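Local coordinates for protein alkaline phosphatase (Thermus thermophilus, PDB 7KWD) that probably hydrolyses phosphate monoesters as a homodimeric alkaline phosphatase that uses zinc and magnesium ions, at residues Ile42-Asp47 with Leu267-Gly272; Gly137-Thr142 with Val176-Gly181; Pro245-Met250 with Asp294-Leu299; Thr310-Val315 with Leu441-Gly446; Gly99-Cys104 with Val455-Val460. All blocks are in the same frame, centred on the assembly; numbering follows the deposited sequence.

Contact 1 (Ile42-Asp47 with Leu267-Gly272). With MG (magnesium ion), chain D; ZN (zinc ion), chain E.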
# COMPACT_ATOMS: atom_id res chain seq x y z
N ILE A 42 -7.78 -0.45 24.62
CA ILE A 42 -8.45 0.39 23.63
C ILE A 42 -8.02 -0.12 22.27
O ILE A 42 -6.82 -0.31 22.03
CB ILE A 42 -8.07 1.88 23.78
CG1 ILE A 42 -8.33 2.33 25.22
CG2 ILE A 42 -8.86 2.71 22.80
CD1 ILE A 42 -7.84 3.71 25.55
N VAL A 43 -9.00 -0.38 21.40
CA VAL A 43 -8.73 -0.81 20.03
C VAL A 43 -9.27 0.27 19.08
O VAL A 43 -10.48 0.51 19.04
CB VAL A 43 -9.36 -2.18 19.71
CG1 VAL A 43 -8.96 -2.64 18.31
CG2 VAL A 43 -8.98 -3.26 20.77
N PHE A 44 -8.38 0.88 18.31
CA PHE A 44 -8.72 1.99 17.41
C PHE A 44 -8.59 1.42 16.00
O PHE A 44 -7.48 1.20 15.50
CB PHE A 44 -7.80 3.18 17.66
CG PHE A 44 -8.21 4.44 16.95
CD1 PHE A 44 -9.33 4.51 16.17
CD2 PHE A 44 -7.38 5.58 17.03
CE1 PHE A 44 -9.67 5.65 15.48
CE2 PHE A 44 -7.74 6.76 16.37
CZ PHE A 44 -8.89 6.79 15.59
N VAL A 45 -9.73 1.16 15.36
CA VAL A 45 -9.76 0.61 14.01
C VAL A 45 -9.87 1.76 13.01
O VAL A 45 -10.81 2.56 13.09
CB VAL A 45 -10.91 -0.37 13.81
CG1 VAL A 45 -10.92 -0.88 12.37
CG2 VAL A 45 -10.83 -1.49 14.82
N TYR A 46 -8.93 1.83 12.07
CA TYR A 46 -9.02 2.67 10.89
C TYR A 46 -9.60 1.80 9.77
O TYR A 46 -8.90 1.02 9.14
CB TYR A 46 -7.63 3.18 10.51
CG TYR A 46 -7.07 4.37 11.28
CD1 TYR A 46 -6.86 4.31 12.66
CD2 TYR A 46 -6.65 5.51 10.62
CE1 TYR A 46 -6.30 5.37 13.34
CE2 TYR A 46 -6.07 6.58 11.29
CZ TYR A 46 -5.90 6.50 12.64
OH TYR A 46 -5.35 7.56 13.32
N ASP A 47 -10.90 1.91 9.52
CA ASP A 47 -11.55 1.04 8.57
C ASP A 47 -11.19 1.45 7.14
O ASP A 47 -11.37 2.60 6.76
CB ASP A 47 -13.07 1.06 8.76
CG ASP A 47 -13.72 -0.15 8.18
OD1 ASP A 47 -13.49 -0.36 6.97
OD2 ASP A 47 -14.41 -0.89 8.93
N LEU A 267 -12.56 -0.74 24.96
CA LEU A 267 -13.17 0.26 24.11
C LEU A 267 -12.74 -0.03 22.69
O LEU A 267 -11.56 -0.26 22.43
CB LEU A 267 -12.74 1.66 24.53
CG LEU A 267 -12.94 2.83 23.58
CD1 LEU A 267 -14.45 2.96 23.36
CD2 LEU A 267 -12.34 4.13 24.17
N GLN A 268 -13.69 -0.04 21.77
CA GLN A 268 -13.39 0.04 20.35
C GLN A 268 -13.76 1.45 19.88
O GLN A 268 -14.87 1.93 20.14
CB GLN A 268 -14.15 -1.00 19.54
CG GLN A 268 -13.69 -1.01 18.06
CD GLN A 268 -14.63 -1.75 17.11
OE1 GLN A 268 -15.45 -1.14 16.43
NE2 GLN A 268 -14.47 -3.06 17.02
N VAL A 269 -12.81 2.13 19.26
CA VAL A 269 -13.06 3.37 18.54
C VAL A 269 -12.88 3.05 17.08
O VAL A 269 -11.85 2.48 16.70
CB VAL A 269 -12.09 4.48 18.96
CG1 VAL A 269 -12.41 5.79 18.21
CG2 VAL A 269 -12.14 4.66 20.47
N GLU A 270 -13.86 3.42 16.25
CA GLU A 270 -13.79 3.15 14.83
C GLU A 270 -13.86 4.43 14.02
O GLU A 270 -14.84 5.19 14.12
CB GLU A 270 -14.90 2.21 14.34
CG GLU A 270 -14.47 1.61 12.96
CD GLU A 270 -15.64 1.13 12.17
OE1 GLU A 270 -16.78 1.33 12.64
OE2 GLU A 270 -15.40 0.55 11.11
N ALA A 271 -12.82 4.68 13.24
CA ALA A 271 -12.87 5.68 12.17
C ALA A 271 -13.37 4.91 10.96
O ALA A 271 -12.62 4.48 10.09
CB ALA A 271 -11.50 6.30 11.92
N GLY A 272 -14.69 4.70 10.95
CA GLY A 272 -15.28 3.74 10.04
C GLY A 272 -15.59 4.24 8.67
O GLY A 272 -15.98 3.44 7.80
MG MG D . -16.36 -0.66 9.79
ZN ZN E . -13.73 -2.55 6.85
O HOH W 1 -18.13 -0.64 10.97
O HOH W 2 -16.72 0.98 8.18
O HOH W 3 -17.35 -1.87 8.62

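Contact 2 (Gly137-Thr142 with Val176-Gly181)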
# COMPACT_ATOMS: atom_id res chain seq x y z
N GLY A 137 -17.19 -0.33 25.69
CA GLY A 137 -17.66 0.81 24.91
C GLY A 137 -17.42 0.58 23.43
O GLY A 137 -16.42 0.01 23.03
N LEU A 138 -18.40 1.00 22.61
CA LEU A 138 -18.28 1.01 21.16
C LEU A 138 -18.55 2.43 20.65
O LEU A 138 -19.62 3.00 20.89
CB LEU A 138 -19.26 0.02 20.53
CG LEU A 138 -19.13 -1.45 20.98
CD1 LEU A 138 -20.29 -2.31 20.48
CD2 LEU A 138 -17.81 -2.02 20.49
N VAL A 139 -17.58 2.99 19.95
CA VAL A 139 -17.69 4.36 19.46
C VAL A 139 -17.31 4.35 18.00
O VAL A 139 -16.21 3.89 17.64
CB VAL A 139 -16.77 5.32 20.24
CG1 VAL A 139 -16.91 6.74 19.67
CG2 VAL A 139 -17.13 5.32 21.71
N THR A 140 -18.20 4.87 17.15
CA THR A 140 -17.87 4.83 15.73
C THR A 140 -18.56 5.93 14.95
O THR A 140 -19.53 6.52 15.42
CB THR A 140 -18.28 3.48 15.13
OG1 THR A 140 -18.07 3.48 13.72
CG2 THR A 140 -19.75 3.20 15.41
N THR A 141 -18.04 6.21 13.76
CA THR A 141 -18.68 7.12 12.82
C THR A 141 -19.62 6.40 11.86
O THR A 141 -20.33 7.08 11.10
CB THR A 141 -17.63 7.90 12.01
OG1 THR A 141 -16.75 6.98 11.35
CG2 THR A 141 -16.83 8.84 12.90
N THR A 142 -19.63 5.07 11.85
CA THR A 142 -20.67 4.36 11.13
C THR A 142 -21.92 4.28 12.01
O THR A 142 -21.93 4.72 13.17
CB THR A 142 -20.21 2.94 10.75
OG1 THR A 142 -20.03 2.17 11.94
CG2 THR A 142 -18.89 2.97 9.95
N VAL A 176 -21.30 1.83 27.00
CA VAL A 176 -21.32 2.97 26.08
C VAL A 176 -21.50 2.47 24.65
O VAL A 176 -20.72 1.65 24.16
CB VAL A 176 -20.03 3.82 26.15
CG1 VAL A 176 -20.06 4.93 25.08
CG2 VAL A 176 -19.81 4.40 27.53
N TYR A 177 -22.47 3.05 23.95
CA TYR A 177 -22.69 2.86 22.52
C TYR A 177 -22.87 4.23 21.89
O TYR A 177 -23.83 4.94 22.22
CB TYR A 177 -23.97 2.06 22.25
CG TYR A 177 -24.05 0.64 22.71
CD1 TYR A 177 -23.37 -0.37 22.04
CD2 TYR A 177 -24.88 0.29 23.76
CE1 TYR A 177 -23.49 -1.70 22.43
CE2 TYR A 177 -24.99 -1.02 24.18
CZ TYR A 177 -24.31 -2.01 23.51
OH TYR A 177 -24.42 -3.32 23.91
N LEU A 178 -21.99 4.60 20.96
CA LEU A 178 -22.05 5.91 20.32
C LEU A 178 -21.78 5.76 18.84
O LEU A 178 -20.79 5.15 18.45
CB LEU A 178 -21.03 6.88 20.90
CG LEU A 178 -21.16 7.24 22.36
CD1 LEU A 178 -19.93 7.99 22.79
CD2 LEU A 178 -22.43 8.06 22.61
N GLY A 179 -22.65 6.34 18.02
CA GLY A 179 -22.48 6.31 16.58
C GLY A 179 -23.74 6.79 15.87
O GLY A 179 -24.53 7.55 16.44
N GLY A 180 -23.89 6.34 14.62
CA GLY A 180 -25.06 6.62 13.82
C GLY A 180 -26.14 5.55 13.95
O GLY A 180 -26.07 4.65 14.79
N GLY A 181 -27.14 5.65 13.08
CA GLY A 181 -28.13 4.59 12.93
C GLY A 181 -29.47 4.79 13.63
O GLY A 181 -30.06 3.83 14.14

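Contact 3 (Pro245-Met250 with Asp294-Leu299)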
# COMPACT_ATOMS: atom_id res chain seq x y z
N PRO A 245 -21.70 15.09 15.97
CA PRO A 245 -20.43 15.11 16.71
C PRO A 245 -19.29 14.64 15.82
O PRO A 245 -19.49 13.95 14.82
CB PRO A 245 -20.67 14.16 17.88
CG PRO A 245 -21.79 13.24 17.44
CD PRO A 245 -22.53 13.91 16.30
N SER A 246 -18.09 15.12 16.15
CA SER A 246 -16.86 14.55 15.61
C SER A 246 -16.55 13.24 16.33
O SER A 246 -17.02 12.98 17.43
CB SER A 246 -15.69 15.52 15.81
OG SER A 246 -15.47 15.74 17.20
N LEU A 247 -15.71 12.42 15.71
CA LEU A 247 -15.28 11.22 16.43
C LEU A 247 -14.67 11.59 17.78
O LEU A 247 -14.96 10.96 18.81
CB LEU A 247 -14.32 10.41 15.56
CG LEU A 247 -13.97 9.02 16.12
CD1 LEU A 247 -15.20 8.19 16.38
CD2 LEU A 247 -13.04 8.32 15.12
N LYS A 248 -13.85 12.65 17.80
CA LYS A 248 -13.24 13.09 19.06
C LYS A 248 -14.29 13.37 20.12
O LYS A 248 -14.15 12.94 21.28
CB LYS A 248 -12.39 14.35 18.82
CG LYS A 248 -11.72 14.90 20.10
CD LYS A 248 -10.95 16.18 19.76
CE LYS A 248 -10.08 16.69 20.91
NZ LYS A 248 -9.46 17.99 20.53
N GLU A 249 -15.33 14.12 19.76
CA GLU A 249 -16.37 14.46 20.74
C GLU A 249 -17.01 13.21 21.33
O GLU A 249 -17.37 13.18 22.51
CB GLU A 249 -17.44 15.35 20.10
CG GLU A 249 -17.02 16.83 19.99
CD GLU A 249 -17.94 17.70 19.12
OE1 GLU A 249 -18.54 17.23 18.13
OE2 GLU A 249 -18.04 18.89 19.45
N MET A 250 -17.19 12.19 20.51
CA MET A 250 -17.78 10.95 21.00
C MET A 250 -16.81 10.23 21.94
O MET A 250 -17.20 9.79 23.02
CB MET A 250 -18.18 10.06 19.82
CG MET A 250 -19.44 10.56 19.10
SD MET A 250 -20.13 9.44 17.88
CE MET A 250 -19.25 9.66 16.47
N ASP A 294 -6.85 11.38 13.57
CA ASP A 294 -5.60 11.82 14.17
C ASP A 294 -5.86 12.61 15.44
O ASP A 294 -5.14 12.46 16.44
CB ASP A 294 -4.79 12.63 13.16
CG ASP A 294 -3.29 12.49 13.34
OD1 ASP A 294 -2.77 11.37 13.14
OD2 ASP A 294 -2.65 13.49 13.69
N GLU A 295 -6.91 13.42 15.45
CA GLU A 295 -7.24 14.13 16.68
C GLU A 295 -7.60 13.15 17.78
O GLU A 295 -7.30 13.38 18.97
CB GLU A 295 -8.42 15.08 16.46
CG GLU A 295 -8.07 16.29 15.62
CD GLU A 295 -9.27 17.23 15.43
OE1 GLU A 295 -9.57 17.58 14.26
OE2 GLU A 295 -9.91 17.60 16.45
N VAL A 296 -8.26 12.05 17.42
CA VAL A 296 -8.63 11.03 18.40
C VAL A 296 -7.38 10.36 18.95
O VAL A 296 -7.27 10.11 20.16
CB VAL A 296 -9.60 10.00 17.79
CG1 VAL A 296 -9.82 8.82 18.75
CG2 VAL A 296 -10.95 10.68 17.44
N LEU A 297 -6.44 10.05 18.06
CA LEU A 297 -5.17 9.43 18.46
C LEU A 297 -4.50 10.22 19.57
O LEU A 297 -3.99 9.64 20.53
CB LEU A 297 -4.27 9.38 17.25
CG LEU A 297 -3.26 8.27 17.04
CD1 LEU A 297 -3.83 6.91 17.33
CD2 LEU A 297 -2.81 8.42 15.56
N GLU A 298 -4.50 11.54 19.43
CA GLU A 298 -3.87 12.39 20.41
C GLU A 298 -4.56 12.24 21.74
O GLU A 298 -3.90 12.13 22.77
CB GLU A 298 -3.90 13.83 19.92
CG GLU A 298 -2.90 14.02 18.79
CD GLU A 298 -2.75 15.44 18.31
OE1 GLU A 298 -3.76 16.18 18.34
OE2 GLU A 298 -1.63 15.80 17.87
N LEU A 299 -5.89 12.16 21.71
CA LEU A 299 -6.65 11.91 22.93
C LEU A 299 -6.31 10.56 23.54
O LEU A 299 -6.12 10.43 24.75
CB LEU A 299 -8.13 11.98 22.61
CG LEU A 299 -8.94 12.71 23.66
CD1 LEU A 299 -8.48 14.17 23.73
CD2 LEU A 299 -10.38 12.58 23.27
O HOH W 4 -7.22 15.91 20.19

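Contact 4 (Thr310-Val315 with Leu441-Gly446)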
# COMPACT_ATOMS: atom_id res chain seq x y z
N THR A 310 -3.01 0.50 30.60
CA THR A 310 -3.88 0.51 29.42
C THR A 310 -3.06 0.30 28.16
O THR A 310 -2.07 1.02 27.94
CB THR A 310 -4.62 1.84 29.31
OG1 THR A 310 -5.37 2.08 30.50
CG2 THR A 310 -5.53 1.83 28.08
N LEU A 311 -3.49 -0.64 27.33
CA LEU A 311 -2.87 -0.87 26.03
C LEU A 311 -3.72 -0.27 24.92
O LEU A 311 -4.94 -0.46 24.89
CB LEU A 311 -2.68 -2.37 25.78
CG LEU A 311 -2.22 -2.67 24.35
CD1 LEU A 311 -0.80 -2.15 24.14
CD2 LEU A 311 -2.27 -4.15 24.07
N LEU A 312 -3.08 0.44 23.99
CA LEU A 312 -3.75 0.98 22.83
C LEU A 312 -3.26 0.23 21.60
O LEU A 312 -2.05 0.21 21.31
CB LEU A 312 -3.51 2.48 22.67
CG LEU A 312 -3.89 3.03 21.31
CD1 LEU A 312 -5.39 2.87 21.04
CD2 LEU A 312 -3.45 4.46 21.21
N ILE A 313 -4.19 -0.40 20.89
CA ILE A 313 -3.93 -1.04 19.60
C ILE A 313 -4.55 -0.16 18.53
O ILE A 313 -5.75 0.10 18.58
CB ILE A 313 -4.51 -2.46 19.54
CG1 ILE A 313 -3.88 -3.35 20.60
CG2 ILE A 313 -4.32 -3.03 18.11
CD1 ILE A 313 -4.33 -4.82 20.53
N VAL A 314 -3.76 0.24 17.54
CA VAL A 314 -4.23 0.99 16.38
C VAL A 314 -4.03 0.12 15.15
O VAL A 314 -2.90 -0.31 14.86
CB VAL A 314 -3.52 2.34 16.23
CG1 VAL A 314 -4.15 3.18 15.13
CG2 VAL A 314 -3.58 3.08 17.54
N VAL A 315 -5.11 -0.16 14.42
CA VAL A 315 -5.05 -1.15 13.36
C VAL A 315 -6.01 -0.76 12.25
O VAL A 315 -7.12 -0.26 12.50
CB VAL A 315 -5.40 -2.55 13.91
CG1 VAL A 315 -6.85 -2.61 14.33
CG2 VAL A 315 -5.05 -3.64 12.88
N LEU A 441 -0.34 -1.32 14.96
CA LEU A 441 0.50 -0.48 15.80
C LEU A 441 0.12 -0.63 17.26
O LEU A 441 -1.07 -0.61 17.60
CB LEU A 441 0.38 0.99 15.39
CG LEU A 441 0.79 2.14 16.33
CD1 LEU A 441 2.28 2.24 16.39
CD2 LEU A 441 0.22 3.44 15.79
N LEU A 442 1.12 -0.71 18.13
CA LEU A 442 0.93 -0.88 19.56
C LEU A 442 1.45 0.32 20.32
O LEU A 442 2.60 0.75 20.13
CB LEU A 442 1.66 -2.12 20.08
CG LEU A 442 1.30 -3.43 19.37
CD1 LEU A 442 2.18 -4.58 19.91
CD2 LEU A 442 -0.14 -3.72 19.58
N TYR A 443 0.63 0.86 21.20
CA TYR A 443 1.01 2.06 21.95
C TYR A 443 0.79 1.73 23.42
O TYR A 443 -0.35 1.67 23.90
CB TYR A 443 0.21 3.29 21.52
CG TYR A 443 0.69 4.55 22.21
CD1 TYR A 443 0.21 4.91 23.46
CD2 TYR A 443 1.65 5.35 21.63
CE1 TYR A 443 0.67 6.05 24.11
CE2 TYR A 443 2.10 6.49 22.26
CZ TYR A 443 1.60 6.84 23.50
OH TYR A 443 2.07 7.99 24.10
N GLY A 444 1.88 1.52 24.11
CA GLY A 444 1.79 1.11 25.50
C GLY A 444 3.16 1.14 26.15
O GLY A 444 4.19 1.35 25.50
N GLN A 445 3.12 0.93 27.47
CA GLN A 445 4.32 0.97 28.28
C GLN A 445 5.02 -0.36 28.19
O GLN A 445 4.39 -1.42 28.32
CB GLN A 445 3.96 1.29 29.74
CG GLN A 445 5.12 1.21 30.71
CD GLN A 445 4.75 1.75 32.09
OE1 GLN A 445 4.46 0.98 33.02
NE2 GLN A 445 4.76 3.08 32.23
N GLY A 446 6.33 -0.32 27.95
CA GLY A 446 7.15 -1.51 28.08
C GLY A 446 7.18 -2.44 26.90
O GLY A 446 7.48 -3.62 27.06
O HOH W 5 0.54 1.39 29.03

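Contact 5 (Gly99-Cys104 with Val455-Val460)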
# COMPACT_ATOMS: atom_id res chain seq x y z
N GLY A 99 -13.35 -8.02 11.09
CA GLY A 99 -13.63 -7.84 12.50
C GLY A 99 -13.65 -9.15 13.25
O GLY A 99 -13.13 -9.25 14.37
N ASN A 100 -14.23 -10.18 12.63
CA ASN A 100 -14.24 -11.51 13.23
C ASN A 100 -12.82 -12.02 13.49
O ASN A 100 -12.56 -12.64 14.52
CB ASN A 100 -14.94 -12.49 12.30
CG ASN A 100 -16.43 -12.33 12.32
OD1 ASN A 100 -16.97 -11.54 13.08
ND2 ASN A 100 -17.12 -13.10 11.47
N ALA A 101 -11.91 -11.78 12.55
CA ALA A 101 -10.54 -12.21 12.75
C ALA A 101 -9.98 -11.56 13.99
O ALA A 101 -9.34 -12.22 14.83
CB ALA A 101 -9.69 -11.86 11.52
N PHE A 102 -10.22 -10.25 14.14
CA PHE A 102 -9.78 -9.56 15.35
C PHE A 102 -10.45 -10.12 16.60
O PHE A 102 -9.79 -10.37 17.62
CB PHE A 102 -10.10 -8.06 15.26
CG PHE A 102 -9.35 -7.31 14.19
CD1 PHE A 102 -8.26 -7.85 13.54
CD2 PHE A 102 -9.75 -6.03 13.86
CE1 PHE A 102 -7.57 -7.13 12.59
CE2 PHE A 102 -9.08 -5.31 12.90
CZ PHE A 102 -7.98 -5.86 12.27
N SER A 103 -11.79 -10.26 16.56
CA SER A 103 -12.54 -10.46 17.80
C SER A 103 -12.68 -11.93 18.15
O SER A 103 -12.94 -12.24 19.31
CB SER A 103 -13.95 -9.85 17.71
OG SER A 103 -14.71 -10.58 16.78
N CYS A 104 -12.50 -12.83 17.18
CA CYS A 104 -12.68 -14.25 17.41
C CYS A 104 -11.43 -15.07 17.17
O CYS A 104 -11.35 -16.18 17.68
CB CYS A 104 -13.83 -14.80 16.55
SG CYS A 104 -15.41 -13.99 16.86
N VAL A 455 2.12 -10.27 10.41
CA VAL A 455 1.34 -11.27 11.14
C VAL A 455 0.00 -11.42 10.45
O VAL A 455 -0.36 -10.64 9.57
CB VAL A 455 1.13 -10.91 12.62
CG1 VAL A 455 2.45 -10.72 13.32
CG2 VAL A 455 0.22 -9.71 12.77
N ASP A 456 -0.75 -12.41 10.88
CA ASP A 456 -2.09 -12.60 10.35
C ASP A 456 -3.07 -11.75 11.13
O ASP A 456 -2.85 -11.47 12.31
CB ASP A 456 -2.49 -14.07 10.41
CG ASP A 456 -3.76 -14.35 9.63
OD1 ASP A 456 -3.73 -14.20 8.39
OD2 ASP A 456 -4.77 -14.69 10.28
N ASN A 457 -4.16 -11.33 10.48
CA ASN A 457 -5.09 -10.48 11.22
C ASN A 457 -5.64 -11.21 12.45
O ASN A 457 -5.95 -10.57 13.46
CB ASN A 457 -6.18 -9.94 10.29
CG ASN A 457 -7.00 -11.00 9.55
OD1 ASN A 457 -6.80 -12.21 9.66
ND2 ASN A 457 -7.96 -10.51 8.78
N THR A 458 -5.67 -12.55 12.42
CA THR A 458 -6.16 -13.27 13.59
C THR A 458 -5.24 -13.07 14.79
O THR A 458 -5.63 -13.35 15.92
CB THR A 458 -6.28 -14.77 13.35
OG1 THR A 458 -5.05 -15.29 12.81
CG2 THR A 458 -7.43 -15.03 12.38
N HIS A 459 -4.02 -12.61 14.57
CA HIS A 459 -3.13 -12.42 15.71
C HIS A 459 -3.58 -11.27 16.59
O HIS A 459 -3.21 -11.22 17.78
CB HIS A 459 -1.71 -12.19 15.25
CG HIS A 459 -0.72 -12.35 16.34
ND1 HIS A 459 -0.60 -13.52 17.06
CD2 HIS A 459 0.14 -11.47 16.90
CE1 HIS A 459 0.32 -13.37 17.99
NE2 HIS A 459 0.80 -12.14 17.91
N VAL A 460 -4.38 -10.35 16.05
CA VAL A 460 -4.88 -9.29 16.90
C VAL A 460 -5.70 -9.88 18.04
O VAL A 460 -5.63 -9.41 19.19
CB VAL A 460 -5.67 -8.26 16.07
CG1 VAL A 460 -6.41 -7.39 17.03
CG2 VAL A 460 -4.70 -7.51 15.17

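Contact 1 (Ile42-Asp47 with Leu267-Gly272)
Strands I42-Y46 and L267-A271 run parallel in the core of the alkaline phosphatase fold; the first leads into D47 and the second carries E270, both metal ligands. Five backbone hydrogen bonds join them. The first runs from V43 N to L267 O at 2.8 Å. V269 N to V43 O, V45 N to V269 O and A271 N to V45 O continue the series. The last, D47 N to A271 O, is longer at 3.1 Å.

I42, F44 and Y46 share one face with L267, V269 and A271. Helices 247-259 and 283-306 pack there. F44 has CG anti to its backbone N (chi1 -170°), which carries CE1 across to V269 CG1 at 3.9 Å. A271 N lies at the edge of the F44 ring, in its plane, while Y46 CE1 sits over one ring face, near its rim.

V45 and E270 are on the other face. The extended E270 chain brings OE2 to the magnesium at 2.0 Å. D47 bridges two metals: OD2 binds the magnesium at 2.1 Å and OD1 binds the zinc at 2.2 Å. T148 and three waters complete the magnesium site, and S95, D317 and H318 the zinc site. E270 OE1 accepts from one magnesium-bound water and also has T140 as a partner.

D47 OD2 and E270 OE2 are 2.8 Å apart without a hydrogen bond between them. The magnesium they share probably offsets their repulsion, and it ties the two strand ends together.

Contact 2 (Gly137-Thr142 with Val176-Gly181)
L138 CD1 meets the Y177 ring at its edge, near the ring plane, 3.8 Å from CE1. The ring itself stacks with Y169, and Y177 OH is hydrogen-bonded to A174 N. On the other face of the sheet, V139 lies alongside L178, with CG2 4.0 Å from L178 CD1.

The backbones are parallel. L138 N gives to V176 O, L178 N to L138 O, and T140 N to L178 O at 2.9 Å. Beyond the strands, G180 N still reaches T142 O at 2.9 Å. G179 passes close to T140 CG2 and T142 O, where a CB would clash with both.

T140 OG1 is anti to the backbone N (chi1 175°), beside the carbonyl carbon. There it accepts from T142 N at 2.9 Å, an ST turn, and it is also hydrogen-bonded to E270 OE1. A valine here would probably leave T142 N without its acceptor and the E270 carboxylate with one fewer partner to fix it.

E270 binds the magnesium, so T140 is a second-shell residue. Strand 135-140 ends beside the magnesium site, as in alpha/beta folds with the active site at the C-terminal strand edge.

Contact 3 (Pro245-Met250 with Asp294-Leu299)
V296 CG2 fits against the first turn of helix 247-259 and makes the tight part of this contact. It lies 3.7 Å from L247 CG and 3.5 Å from K248 N. The V296 torsion (chi1 171°) turns CG2 toward these two residues. The L247 and V296 side chains cross at about a right angle, and both residues are buried.

The other side is looser and partly polar. K248 stretches out fully extended across helix 283-306, between E295 and L299. Its CD comes to 3.7 Å from E295 OE2, and its CE to 4.1 Å from L299 CD1. K248 NZ stays 4.1 Å from E295 OE2, too far for a salt bridge, though the opposite charges probably attract. A water joins the two helices here. It donates to E295 O at 2.8 Å and accepts a weak bond from K248 NZ. An alanine at K248 would probably leave E295 without this nearby positive charge and uncover the flank of L299.

The turn that presents L247 and K248 is fixed by a capping box. S246 OG accepts from E249 N at 3.0 Å, and E249 OE1 accepts from S246 N in return.

Both helices cover the same side of the central strands. V296 also packs on F44 of strand 40-46 and on V251 of helix 247-259. L247 touches V269 of strand 265-271 and T141 after strand 135-140. On its far flank, helix 283-306 meets helix 70-75 through L297.

Contact 4 (Thr310-Val315 with Leu441-Gly446)
L312 pairs with Y443, and V314 with L441, as antiparallel hydrogen-bonded pairs. L312 N gives to Y443 O at 3.0 Å, and Y443 N returns to L312 O at 2.8 Å. V314 N gives to L441 O at 2.8 Å. L441 N to V314 O is equally short but more bent, with an angle of 137° at the hydrogen. I313 and L442 form the non-hydrogen-bonded pair between them.

The side chains follow this register. On one face L312 CD2 lies 3.9 Å from Y443 CB, and V314 CB lies 3.9 Å from L441 CD2. On the other face I313 CG1 runs beside L442 CD2. With chi1 near 180° (-175°), the Y443 ring leads away from strand 310-315.

Further out, Y443 OH is hydrogen-bonded to D305, and its ring meets that of Y78. Helix 283-306 covers L312 and V314, while helix 70-75 covers L441. Strand 40-46 holds the other edge of strand 310-315 through backbone bonds to L311, I313 and V315. Past G444, a water donates to T310 O and accepts from Q445 N, bridging the diverging chains.

The side chains that meet across the contact do so through carbon atoms. The buried NH and CO groups of L312, V314, L441 and Y443 are satisfied in pairs, which lets these strands lie inside the protein.

Contact 5 (Gly99-Cys104 with Val455-Val460)
A101 and F102, on helix 95-104, pack against the type I beta turn D456-H459, which joins strand 454-456 to helix 459-468. Helix 95-104 starts at S95, the predicted phosphoserine nucleophile and a zinc ligand.

Along the helix, A101 makes the first contact. Its CB rests on the side-chain amide of N457, 3.4 Å from CG and nearly equidistant from OD1 and ND2. N457 CG sits between its own backbone N and carbonyl carbon (chi1 57°), which keeps the amide close to this methyl. A101 O also receives a straight CA-H...O contact from T458 CA at 3.6 Å.

F102 comes next and carries the largest share. N457 O lies at the edge of its ring, in plane, 3.6 Å from CD1. The ring stands almost perpendicular to the N457 amide, with 82° between the planes. V460 CB approaches F102 CD1 obliquely at 3.6 Å, and V460 CG2 is near CE1. Beyond these two segments, F102 touches D317, a zinc ligand, and F152. This places F102 behind a zinc ligand. After F102 the helix turns away from the contact, and S103 OG is hydrogen-bonded to S151 O.

K107, just beyond helix 95-104, braces the turn: its NZ makes a salt bridge to D456 OD1 and a hydrogen bond to N457 OD1. D456 OD2 takes two bonds within the turn: T458 N gives from above the carboxylate plane at 3.2 Å, and T458 OG1 gives to the anti lone pair at 2.6 Å.

From the N terminus, strand 40-46 opens contact 1 and helix 95-104 opens contact 5. Contact 2 then opens and closes within both, joining strands 135-140 and 176-178. Helix 247-259 opens contact 3 before strand 265-271 closes contact 1, so these two cross. Helix 283-306 closes contact 3. Contact 4 spans residues 310 to 446 and follows contacts 1, 2 and 3. Contact 5 closes last, at 455-460; it encloses contacts 2, 3 and 4 and crosses contact 1. Contacts 2, 1 and 4 succeed one another across neighbouring strands. Contact 3 packs helices over them, and contact 5 ties the serine-bearing helix to the C-terminal part.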